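Local coordinates for protein GCN5-related N-acetyltransferase (Exiguobacterium sibiricum 255-15, PDB 3GY9) that binds coenzyme A and, as a member of the GNAT family, probably transfers an acyl group from it to an acceptor not yet identified, at residues A[10-14]-A[15-19]; A[44-47]-A[48-51]; A[118-121]-A[122-126]. All coordinates share one frame; numbering follows the deposited sequence.

Contact 1: residues A[10-14]-A[15-19]; sequences NDFDG and YNWLP. With SO4 (sulfate ion), chain C.
Phe12 and Trp17 meet where the chain, having left strand 5-8, makes a tight bend and then straightens toward helix 18-26. The bend is closed by a backbone bond from Gly14 N to Asp11 O, 3.1 Å long; beyond Gly14 the backbone turns extended at Tyr15. Across the bend the indole of Trp17 reaches back, and its NE1 donates to the carbonyl oxygen Phe12 O at 2.8 Å. This bond is nearly straight, 161° at the hydrogen. It lies in the carbonyl plane on a lone pair, with the acceptor almost in the plane of the indole, so the buried N-H is satisfied and the ring's rotation is held. With chi1 at -64° the Trp17 ring lies beside its own backbone N, which turns it back toward residue 12. On the benzo side of the indole, Trp17 CZ2 packs obliquely against Phe12 CD1 at 3.8 Å. Tyr15 lies along the bend: its CE2 comes 3.3 Å from Asp11 O, and Gly14 O sits over one face of the phenol. Tyr15 OH is bonded to Glu7 and accepts from a water 2.9 Å away, which in turn accepts from Asn10 N. Further on, Asn16 OD1 takes the N-H of Leu18 at 3.0 Å, while Asn16 ND2 donates to O4 of a sulfate, probably from the crystallisation liquor. Phe12 and Trp17 both pack on Met35 and Leu36 of helix 31-37. The side-chain capping bond at Asn16 is typical of the turn leading into a helix, here the first helix of the GNAT fold.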
# COMPACT_ATOMS: atom_id res chain seq x y z
N ASN A 10 -5.27 0.03 -13.43
CA ASN A 10 -6.57 -0.24 -14.01
C ASN A 10 -6.58 -1.52 -14.83
O ASN A 10 -7.65 -2.04 -15.15
CB ASN A 10 -7.02 0.93 -14.88
CG ASN A 10 -7.19 2.21 -14.11
OD1 ASN A 10 -6.62 3.24 -14.47
ND2 ASN A 10 -7.95 2.16 -13.01
N ASP A 11 -5.39 -2.03 -15.17
CA ASP A 11 -5.24 -3.24 -15.99
C ASP A 11 -4.08 -4.05 -15.43
O ASP A 11 -2.92 -3.81 -15.77
CB ASP A 11 -5.01 -2.86 -17.45
CG ASP A 11 -4.68 -4.06 -18.35
OD1 ASP A 11 -4.85 -5.22 -17.92
OD2 ASP A 11 -4.25 -3.83 -19.50
N PHE A 12 -4.39 -5.00 -14.56
CA PHE A 12 -3.33 -5.81 -13.94
C PHE A 12 -2.51 -6.55 -14.98
O PHE A 12 -1.34 -6.85 -14.76
CB PHE A 12 -3.93 -6.81 -12.96
CG PHE A 12 -4.24 -6.23 -11.61
CD1 PHE A 12 -3.25 -6.08 -10.66
CD2 PHE A 12 -5.53 -5.84 -11.30
CE1 PHE A 12 -3.54 -5.51 -9.42
CE2 PHE A 12 -5.82 -5.31 -10.05
CZ PHE A 12 -4.83 -5.14 -9.14
N ASP A 13 -3.12 -6.87 -16.10
CA ASP A 13 -2.46 -7.71 -17.08
C ASP A 13 -1.49 -6.94 -18.00
O ASP A 13 -0.90 -7.51 -18.91
CB ASP A 13 -3.52 -8.48 -17.88
CG ASP A 13 -4.40 -9.34 -16.99
OD1 ASP A 13 -3.84 -10.17 -16.24
OD2 ASP A 13 -5.64 -9.18 -16.99
N GLY A 14 -1.30 -5.65 -17.72
CA GLY A 14 -0.43 -4.83 -18.54
C GLY A 14 0.94 -4.57 -17.93
O GLY A 14 1.68 -3.72 -18.44
N TYR A 15 1.30 -5.29 -16.87
CA TYR A 15 2.59 -5.11 -16.18
C TYR A 15 3.28 -6.43 -16.07
O TYR A 15 2.62 -7.48 -15.95
CB TYR A 15 2.40 -4.59 -14.76
CG TYR A 15 1.64 -3.30 -14.67
CD1 TYR A 15 2.29 -2.07 -14.80
CD2 TYR A 15 0.26 -3.30 -14.50
CE1 TYR A 15 1.57 -0.87 -14.73
CE2 TYR A 15 -0.46 -2.12 -14.43
CZ TYR A 15 0.20 -0.92 -14.54
OH TYR A 15 -0.55 0.22 -14.47
N ASN A 16 4.61 -6.41 -16.06
CA ASN A 16 5.35 -7.63 -15.72
C ASN A 16 5.52 -7.70 -14.22
O ASN A 16 6.36 -7.00 -13.65
CB ASN A 16 6.72 -7.65 -16.39
CG ASN A 16 7.48 -8.95 -16.14
OD1 ASN A 16 6.94 -9.86 -15.49
ND2 ASN A 16 8.72 -9.05 -16.64
N TRP A 17 4.74 -8.57 -13.59
CA TRP A 17 4.76 -8.74 -12.14
C TRP A 17 5.76 -9.78 -11.66
O TRP A 17 5.93 -9.96 -10.45
CB TRP A 17 3.39 -9.20 -11.64
CG TRP A 17 2.31 -8.20 -11.84
CD1 TRP A 17 1.38 -8.22 -12.83
CD2 TRP A 17 2.06 -7.04 -11.05
NE1 TRP A 17 0.54 -7.13 -12.69
CE2 TRP A 17 0.95 -6.38 -11.62
CE3 TRP A 17 2.66 -6.48 -9.92
CZ2 TRP A 17 0.42 -5.21 -11.07
CZ3 TRP A 17 2.13 -5.31 -9.39
CH2 TRP A 17 1.03 -4.69 -9.97
N LEU A 18 6.37 -10.52 -12.57
CA LEU A 18 7.23 -11.65 -12.16
C LEU A 18 8.37 -11.24 -11.23
O LEU A 18 8.63 -11.95 -10.26
CB LEU A 18 7.74 -12.45 -13.35
CG LEU A 18 6.68 -13.34 -13.94
CD1 LEU A 18 7.27 -14.08 -15.12
CD2 LEU A 18 6.11 -14.34 -12.91
N PRO A 19 9.09 -10.15 -11.54
CA PRO A 19 10.15 -9.78 -10.59
C PRO A 19 9.66 -9.52 -9.16
O PRO A 19 10.26 -10.01 -8.20
CB PRO A 19 10.75 -8.52 -11.21
CG PRO A 19 10.44 -8.63 -12.67
CD PRO A 19 9.12 -9.32 -12.77
S SO4 C . 10.05 -5.58 -17.53
O1 SO4 C . 11.40 -5.27 -17.99
O2 SO4 C . 9.20 -4.42 -17.73
O3 SO4 C . 10.10 -5.91 -16.11
O4 SO4 C . 9.51 -6.71 -18.28
O HOH W 1 -3.26 0.01 -15.41
O HOH W 2 0.66 -9.11 -16.46

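Contact 2: residues A[44-47]-A[48-51]; sequences FQED and GEAM
Gly48 lies within a type II beta turn, Glu46 to Glu49, that reverses the chain into strand 50-55 of the GNAT sheet, packing Phe44 against Met51. The positive phi of Gly48 suits the third position of such a turn, and its carbonyl accepts from Tyr109 OH. Glu49 closes the turn only weakly through its backbone, Glu49 N to Glu46 O being 3.3 Å, but its side chain adds a firmer tie. With chi1 at 50°, CG stands between the backbone N and the carbonyl carbon, and the carboxylate folds back over the preceding loop. There Glu49 OE2 receives Glu46 N at 3.0 Å, met on its anti side and 27° out of the carboxylate plane. OE1 is hydrogen-bonded to a glycerol, probably from the crystallisation liquor. Ala50 starts the strand; its CA makes a C-H...O contact with Phe44 O, and its own O lies 3.5 Å from Phe44 CD1. Met51, a selenomethionine, donates its backbone N-H to a water that also lies 2.7 Å from Phe44 O, probably donating to it. Bent at chi2 and chi3, its chain forms a Met-aromatic contact with the methyl leading: CE sits over the centre of the Phe44 ring, 3.6 Å from the centroid and 8° off the normal.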
# COMPACT_ATOMS: atom_id res chain seq x y z
N PHE A 44 -9.58 -4.01 -6.63
CA PHE A 44 -9.14 -2.63 -6.38
C PHE A 44 -9.62 -1.65 -7.48
O PHE A 44 -8.98 -0.61 -7.68
CB PHE A 44 -7.60 -2.59 -6.20
CG PHE A 44 -7.14 -3.34 -4.98
CD1 PHE A 44 -7.07 -2.72 -3.74
CD2 PHE A 44 -6.83 -4.69 -5.06
CE1 PHE A 44 -6.69 -3.43 -2.61
CE2 PHE A 44 -6.47 -5.39 -3.92
CZ PHE A 44 -6.39 -4.77 -2.71
N GLN A 45 -10.72 -1.98 -8.15
CA GLN A 45 -11.27 -1.15 -9.22
C GLN A 45 -12.54 -0.42 -8.78
O GLN A 45 -13.01 0.45 -9.51
CB GLN A 45 -11.60 -1.99 -10.45
CG GLN A 45 -10.41 -2.72 -11.07
CD GLN A 45 -9.24 -1.80 -11.37
OE1 GLN A 45 -9.37 -0.84 -12.15
NE2 GLN A 45 -8.11 -2.07 -10.76
N GLU A 46 -13.13 -0.78 -7.66
CA GLU A 46 -14.43 -0.23 -7.29
C GLU A 46 -14.23 1.07 -6.52
O GLU A 46 -13.11 1.45 -6.15
CB GLU A 46 -15.21 -1.24 -6.46
CG GLU A 46 -15.44 -2.58 -7.16
CD GLU A 46 -16.25 -2.47 -8.45
OE1 GLU A 46 -17.06 -1.54 -8.57
OE2 GLU A 46 -16.06 -3.33 -9.34
N ASP A 47 -15.34 1.76 -6.28
CA ASP A 47 -15.29 2.92 -5.41
C ASP A 47 -14.69 2.52 -4.07
O ASP A 47 -15.00 1.45 -3.54
CB ASP A 47 -16.68 3.49 -5.17
CG ASP A 47 -17.29 4.11 -6.41
OD1 ASP A 47 -16.55 4.44 -7.36
OD2 ASP A 47 -18.53 4.28 -6.41
N GLY A 48 -13.88 3.39 -3.51
CA GLY A 48 -13.32 3.18 -2.17
C GLY A 48 -12.13 2.28 -2.13
O GLY A 48 -11.69 1.88 -1.06
N GLU A 49 -11.56 1.98 -3.29
CA GLU A 49 -10.34 1.17 -3.32
C GLU A 49 -9.48 1.57 -4.50
O GLU A 49 -9.96 2.16 -5.47
CB GLU A 49 -10.69 -0.33 -3.35
CG GLU A 49 -11.71 -0.69 -4.39
CD GLU A 49 -12.16 -2.13 -4.39
OE1 GLU A 49 -12.38 -2.75 -3.32
OE2 GLU A 49 -12.36 -2.64 -5.50
N ALA A 50 -8.19 1.28 -4.39
CA ALA A 50 -7.25 1.50 -5.49
C ALA A 50 -6.00 0.70 -5.23
O ALA A 50 -5.63 0.43 -4.07
CB ALA A 50 -6.90 2.96 -5.58
N MSE A 51 -5.30 0.35 -6.32
CA MSE A 51 -4.00 -0.28 -6.24
C MSE A 51 -3.07 0.55 -7.08
O MSE A 51 -3.43 0.97 -8.20
CB MSE A 51 -4.04 -1.70 -6.80
CG MSE A 51 -2.73 -2.45 -6.76
SE MSE A 51 -1.84 -2.53 -5.01
CE MSE A 51 -3.33 -3.13 -3.99
O HOH W 3 -6.83 0.62 -8.82
O HOH W 4 -10.31 -4.76 -3.96

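Contact 3: residues A[118-121]-A[122-126]; sequences QADP and FYQGL. With COA (coenzyme A), chain B.
The first turn of helix 120-125 forms one wall of the coenzyme A pocket, with Ala119 at the N-cap position and Phe122 facing the cofactor. Regular helical bonds begin at once: Tyr123 N donates to Ala119 O at 3.2 Å, Gln124 N to Asp120 O, and Gly125 N to Pro121 O. A side-chain bond runs beside them on the outer surface. Asp120 OD1 accepts from Gln124 NE2 at 2.8 Å through its syn lone pair, with the donor in line at 166°. The bond lies close to the Gln124 amide plane, although that plane and the carboxylate are turned 60° apart. OD1 is also bonded to His138, so one carboxylate oxygen ties this helix to strand 138-141. On the inner surface Ala119 CB packs on Tyr123 CE2 at 4.0 Å and on the cofactor methyl CEP at 3.7 Å. The Phe122 side chain leaves anti to its backbone N, chi1 172°, which lays the ring between ligand and protein. Cofactor CCP stands over the centre of one face, 3.8 Å above the plane, and Leu126 CD1 backs the opposite face nearer the rim. The ribose oxygen O4B of the cofactor approaches Phe122 CD1 to 3.3 Å. The Tyr123 ring in turn takes Phe122 CD2 over the centre of one face. Phe122, Tyr123 and Leu126 pack on Leu98 of helix 93-105, and Phe122 touches Thr95, whose hydroxyl binds the cofactor, while Asp120 and Gln124 touch Leu130 of strand 129-130.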
# COMPACT_ATOMS: atom_id res chain seq x y z
N GLN A 118 7.00 -5.98 9.99
CA GLN A 118 8.42 -5.73 9.70
C GLN A 118 8.79 -4.26 9.52
O GLN A 118 9.98 -3.94 9.53
CB GLN A 118 8.86 -6.52 8.46
CG GLN A 118 8.61 -8.03 8.54
N ALA A 119 7.82 -3.36 9.39
CA ALA A 119 8.16 -1.99 9.04
C ALA A 119 7.57 -0.92 9.96
O ALA A 119 7.03 0.08 9.50
CB ALA A 119 7.77 -1.74 7.60
N ASP A 120 7.70 -1.12 11.27
CA ASP A 120 7.15 -0.17 12.23
C ASP A 120 7.74 1.24 12.10
O ASP A 120 6.99 2.22 12.06
CB ASP A 120 7.29 -0.74 13.67
CG ASP A 120 6.91 0.27 14.76
OD1 ASP A 120 5.76 0.78 14.77
OD2 ASP A 120 7.78 0.57 15.61
N PRO A 121 9.08 1.37 12.03
CA PRO A 121 9.69 2.70 11.88
C PRO A 121 9.17 3.49 10.67
O PRO A 121 8.88 4.68 10.80
CB PRO A 121 11.17 2.36 11.70
CG PRO A 121 11.34 1.08 12.45
CD PRO A 121 10.10 0.31 12.14
N PHE A 122 9.06 2.81 9.54
CA PHE A 122 8.50 3.41 8.32
C PHE A 122 7.11 3.99 8.60
O PHE A 122 6.85 5.17 8.34
CB PHE A 122 8.44 2.38 7.20
CG PHE A 122 7.71 2.84 5.96
CD1 PHE A 122 8.16 3.95 5.25
CD2 PHE A 122 6.60 2.16 5.49
CE1 PHE A 122 7.49 4.37 4.10
CE2 PHE A 122 5.96 2.56 4.34
CZ PHE A 122 6.41 3.68 3.65
N TYR A 123 6.22 3.16 9.14
CA TYR A 123 4.83 3.60 9.36
C TYR A 123 4.70 4.66 10.45
O TYR A 123 3.91 5.59 10.31
CB TYR A 123 3.90 2.39 9.56
CG TYR A 123 3.74 1.61 8.28
CD1 TYR A 123 3.09 2.18 7.20
CD2 TYR A 123 4.25 0.31 8.12
CE1 TYR A 123 2.92 1.51 6.01
CE2 TYR A 123 4.10 -0.37 6.91
CZ TYR A 123 3.44 0.24 5.86
OH TYR A 123 3.25 -0.38 4.63
N GLN A 124 5.49 4.55 11.51
CA GLN A 124 5.46 5.61 12.51
C GLN A 124 5.96 6.93 11.95
O GLN A 124 5.41 7.97 12.29
CB GLN A 124 6.20 5.22 13.78
CG GLN A 124 5.46 4.09 14.52
CD GLN A 124 5.66 4.13 16.01
OE1 GLN A 124 5.57 5.18 16.64
NE2 GLN A 124 5.91 2.96 16.59
N GLY A 125 6.95 6.88 11.06
CA GLY A 125 7.47 8.10 10.42
C GLY A 125 6.42 8.81 9.59
O GLY A 125 6.46 10.02 9.39
N LEU A 126 5.45 8.05 9.09
CA LEU A 126 4.34 8.60 8.34
C LEU A 126 3.18 9.11 9.22
O LEU A 126 2.20 9.68 8.70
CB LEU A 126 3.80 7.55 7.38
CG LEU A 126 4.73 7.12 6.24
CD1 LEU A 126 4.20 5.84 5.60
CD2 LEU A 126 4.88 8.24 5.20
N1A COA B . 13.74 -1.90 4.75
C2A COA B . 12.76 -1.53 5.66
N3A COA B . 12.54 -0.20 5.94
C4A COA B . 13.28 0.75 5.31
C5A COA B . 14.27 0.40 4.40
C6A COA B . 14.50 -0.95 4.12
N6A COA B . 15.51 -1.32 3.35
N7A COA B . 14.84 1.55 3.96
C8A COA B . 14.24 2.60 4.56
N9A COA B . 13.28 2.11 5.40
C1B COA B . 12.40 2.88 6.29
C2B COA B . 13.16 3.94 7.07
O2B COA B . 12.60 4.07 8.36
C3B COA B . 12.94 5.19 6.27
O3B COA B . 13.00 6.37 7.02
P3B COA B . 14.25 7.35 6.78
O7A COA B . 14.12 8.57 7.66
O8A COA B . 15.50 6.57 7.10
O9A COA B . 14.30 7.79 5.33
C4B COA B . 11.54 4.96 5.74
O4B COA B . 11.45 3.57 5.51
C5B COA B . 11.22 5.76 4.48
O5B COA B . 12.15 5.45 3.47
P1A COA B . 11.72 5.07 1.96
O1A COA B . 10.62 5.95 1.45
O2A COA B . 12.99 5.10 1.18
O3A COA B . 11.25 3.56 2.20
P2A COA B . 11.22 2.35 1.14
O4A COA B . 11.05 2.83 -0.29
O5A COA B . 12.35 1.44 1.43
O6A COA B . 9.84 1.67 1.59
CBP COA B . 9.15 -0.29 2.86
CCP COA B . 9.66 1.16 2.91
CDP COA B . 7.76 -0.29 2.23
CEP COA B . 9.05 -0.80 4.31
CAP COA B . 10.11 -1.15 2.02
OAP COA B . 11.42 -1.01 2.51
C9P COA B . 9.71 -2.60 2.07
O9P COA B . 8.73 -3.12 1.21
N8P COA B . 10.35 -3.32 2.99
C7P COA B . 10.10 -4.75 3.16
C6P COA B . 10.19 -5.15 4.64
C5P COA B . 11.62 -5.02 5.13
O5P COA B . 12.44 -4.34 4.49
N4P COA B . 11.92 -5.66 6.26
C3P COA B . 13.14 -5.38 6.99
C2P COA B . 14.38 -5.89 6.26
S1P COA B . 14.35 -7.65 5.84

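The three contacts follow one another along the chain, and all belong to the N-acetyltransferase domain. Contacts 1 and 2 are neighbours, their centres about 16 Å apart, and they touch: Phe12 CE1 lies 4.1 Å from Met51 CG, and Gln45 packs beside Asn10 and Phe12. Together they join the approaches to helix 18-26 and strand 50-55. Contact 3 sits across the centre of the chain, with its centre about 27 Å from that of contact 1 and about 24 Å from that of contact 2. It alone of the three lines the coenzyme A pocket; the first two lie away from the cofactor, at the sheet edge where strands 5-8 and 50-55 pair.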